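Local coordinates for protein probable chitinase A (Chromobacterium violaceum, PDB 4TX8) that probably hydrolyses chitin as a family 18 endochitinase, using a TIM-barrel catalytic domain alongside a small carbohydrate-binding module, at residues 288-294 / 344-350. Residues are numbered along the deposited sequence; the frame is centred on the assembly and turned at random.
Sequences VIHVQYY and QVAFGVP
Val288 and Ala346 meet on the inner face of a TIM barrel, where strands 288-292 and 345-350 run parallel as neighbours, their short axes inclined by 32°. The pair exemplifies barrel strands whose alternate side chains face the interior and the helices. Small Ala346 leaves a shallow dip, filled by Val288 CG2 at 3.7 Å from Ala346 CB and flanked by the CB of His290; next along the row Gly348 lets the backbones approach, while His290 and Gln292 lean across to Met395 of strand 393-397. On the outer face, Val291, Val345 and Phe347 point to the helical shell, and the Phe347 ring sinks among side chains of helices 313-325 and 363-375. The backbones are joined first by Ile289 N to Gln344 O (2.7 Å) and Ala346 N to Ile289 O (3.0 Å), both nearly straight. Farther on, Gly348 N reaches Val291 O through a more bent bond (141°), and Gly348 O accepts from Tyr293 N. At the C-terminal end of 288-294, Tyr293 and Tyr294 part around that carbonyl, which lies at the edge of both rings. Tyr294 CG sits between its backbone N and carbonyl carbon (chi1 43°), which lays the ring alongside Pro350, its CD1 3.6 Å from Pro350 CD. Tyr293 swings back outside, crossing Phe347 at about a right angle with CE2 3.5 Å from Phe347 CB, and Val291 CG1 rests on one face of the Tyr293 ring. Val291 N stands 3.9 Å from Ala346 O, too far to bond; a water donates to that oxygen at 2.9 Å and lies 2.6 Å from Tyr293 OH.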
loop_
_atom_site.group_PDB
_atom_site.type_symbol
_atom_site.label_atom_id
_atom_site.label_comp_id
_atom_site.label_asym_id
_atom_site.label_seq_id
_atom_site.Cartn_x
_atom_site.Cartn_y
_atom_site.Cartn_z
ATOM N N VAL A 288 5.195 -4.005 -9.139
ATOM C CA VAL A 288 5.933 -3.578 -7.954
ATOM C C VAL A 288 5.548 -4.411 -6.734
ATOM O O VAL A 288 4.379 -4.722 -6.523
ATOM C CB VAL A 288 5.707 -2.068 -7.644
ATOM C CG1 VAL A 288 4.228 -1.761 -7.448
ATOM C CG2 VAL A 288 6.512 -1.638 -6.419
ATOM N N ILE A 289 6.540 -4.804 -5.946
ATOM C CA ILE A 289 6.249 -5.363 -4.638
ATOM C C ILE A 289 6.659 -4.353 -3.578
ATOM O O ILE A 289 7.785 -3.859 -3.575
ATOM C CB ILE A 289 6.958 -6.714 -4.391
ATOM C CG1 ILE A 289 6.713 -7.174 -2.950
ATOM C CG2 ILE A 289 8.454 -6.622 -4.692
ATOM C CD1 ILE A 289 7.232 -8.558 -2.646
ATOM N N HIS A 290 5.720 -4.013 -2.704
ATOM C CA HIS A 290 6.017 -3.132 -1.587
ATOM C C HIS A 290 5.696 -3.846 -0.285
ATOM O O HIS A 290 4.555 -3.847 0.186
ATOM C CB HIS A 290 5.248 -1.814 -1.701
ATOM C CG HIS A 290 3.911 -1.942 -2.362
ATOM N ND1 HIS A 290 2.918 -2.769 -1.884
ATOM C CD2 HIS A 290 3.399 -1.333 -3.459
ATOM C CE1 HIS A 290 1.852 -2.669 -2.662
ATOM N NE2 HIS A 290 2.118 -1.804 -3.623
ATOM N N VAL A 291 6.721 -4.476 0.275
ATOM C CA VAL A 291 6.596 -5.220 1.516
ATOM C C VAL A 291 6.164 -4.285 2.643
ATOM O O VAL A 291 6.578 -3.128 2.706
ATOM C CB VAL A 291 7.925 -5.932 1.864
ATOM C CG1 VAL A 291 8.000 -6.297 3.338
ATOM C CG2 VAL A 291 8.094 -7.170 0.996
ATOM N N GLN A 292 5.292 -4.782 3.510
ATOM C CA GLN A 292 4.850 -4.020 4.665
ATOM C C GLN A 292 5.886 -4.130 5.778
ATOM O O GLN A 292 6.050 -5.179 6.394
ATOM C CB GLN A 292 3.473 -4.510 5.131
ATOM C CG GLN A 292 2.375 -4.293 4.082
ATOM C CD GLN A 292 1.091 -5.054 4.376
ATOM O OE1 GLN A 292 1.008 -5.813 5.338
ATOM N NE2 GLN A 292 0.078 -4.845 3.543
ATOM N N TYR A 293 6.605 -3.041 6.017
ATOM C CA TYR A 293 7.599 -3.023 7.079
ATOM C C TYR A 293 6.995 -2.460 8.358
ATOM O O TYR A 293 7.555 -1.557 8.981
ATOM C CB TYR A 293 8.825 -2.219 6.650
ATOM C CG TYR A 293 9.514 -2.819 5.449
ATOM C CD1 TYR A 293 10.386 -3.890 5.591
ATOM C CD2 TYR A 293 9.284 -2.326 4.170
ATOM C CE1 TYR A 293 11.014 -4.453 4.490
ATOM C CE2 TYR A 293 9.906 -2.880 3.069
ATOM C CZ TYR A 293 10.770 -3.941 3.234
ATOM O OH TYR A 293 11.390 -4.491 2.133
ATOM N N TYR A 294 5.840 -2.994 8.742
ATOM C CA TYR A 294 5.212 -2.602 9.999
ATOM C C TYR A 294 4.439 -3.754 10.623
ATOM O O TYR A 294 4.141 -4.749 9.958
ATOM C CB TYR A 294 4.287 -1.391 9.804
ATOM C CG TYR A 294 3.389 -1.416 8.578
ATOM C CD1 TYR A 294 3.867 -1.006 7.337
ATOM C CD2 TYR A 294 2.057 -1.809 8.666
ATOM C CE1 TYR A 294 3.057 -1.009 6.219
ATOM C CE2 TYR A 294 1.234 -1.812 7.549
ATOM C CZ TYR A 294 1.744 -1.412 6.330
ATOM O OH TYR A 294 0.946 -1.408 5.212
ATOM N N GLN A 344 10.890 -2.743 -9.693
ATOM C CA GLN A 344 9.857 -3.652 -9.197
ATOM C C GLN A 344 9.742 -3.623 -7.680
ATOM O O GLN A 344 8.958 -4.372 -7.096
ATOM C CB GLN A 344 10.141 -5.088 -9.634
ATOM C CG GLN A 344 9.986 -5.358 -11.114
ATOM C CD GLN A 344 10.334 -6.792 -11.455
ATOM O OE1 GLN A 344 11.495 -7.193 -11.381
ATOM N NE2 GLN A 344 9.325 -7.580 -11.809
ATOM N N VAL A 345 10.536 -2.774 -7.037
ATOM C CA VAL A 345 10.618 -2.796 -5.583
ATOM C C VAL A 345 10.330 -1.431 -4.962
ATOM O O VAL A 345 10.863 -0.405 -5.390
ATOM C CB VAL A 345 12.007 -3.285 -5.114
ATOM C CG1 VAL A 345 12.068 -3.360 -3.594
ATOM C CG2 VAL A 345 12.326 -4.649 -5.725
ATOM N N ALA A 346 9.469 -1.439 -3.951
ATOM C CA ALA A 346 9.174 -0.260 -3.154
ATOM C C ALA A 346 9.064 -0.704 -1.699
ATOM O O ALA A 346 9.057 -1.905 -1.424
ATOM C CB ALA A 346 7.889 0.405 -3.627
ATOM N N PHE A 347 8.995 0.235 -0.761
ATOM C CA PHE A 347 8.779 -0.166 0.626
ATOM C C PHE A 347 7.490 0.417 1.206
ATOM O O PHE A 347 7.122 1.557 0.925
ATOM C CB PHE A 347 9.988 0.197 1.505
ATOM C CG PHE A 347 10.405 1.646 1.454
ATOM C CD1 PHE A 347 9.731 2.609 2.192
ATOM C CD2 PHE A 347 11.519 2.031 0.724
ATOM C CE1 PHE A 347 10.134 3.935 2.170
ATOM C CE2 PHE A 347 11.931 3.356 0.697
ATOM C CZ PHE A 347 11.236 4.309 1.421
ATOM N N GLY A 348 6.801 -0.398 2.004
ATOM C CA GLY A 348 5.540 -0.013 2.612
ATOM C C GLY A 348 5.662 0.368 4.076
ATOM O O GLY A 348 6.260 -0.356 4.875
ATOM N N VAL A 349 5.079 1.510 4.425
ATOM C CA VAL A 349 5.160 2.060 5.774
ATOM C C VAL A 349 3.782 2.567 6.216
ATOM O O VAL A 349 2.899 2.748 5.385
ATOM C CB VAL A 349 6.182 3.216 5.840
ATOM C CG1 VAL A 349 7.601 2.702 5.588
ATOM C CG2 VAL A 349 5.816 4.290 4.826
ATOM N N PRO A 350 3.583 2.778 7.527
ATOM C CA PRO A 350 2.340 3.420 7.980
ATOM C C PRO A 350 2.346 4.907 7.644
ATOM O O PRO A 350 3.416 5.510 7.666
ATOM C CB PRO A 350 2.358 3.202 9.500
ATOM C CG PRO A 350 3.338 2.085 9.720
ATOM C CD PRO A 350 4.372 2.254 8.655
HETATM O O HOH W 1 11.262 -2.970 0.060
#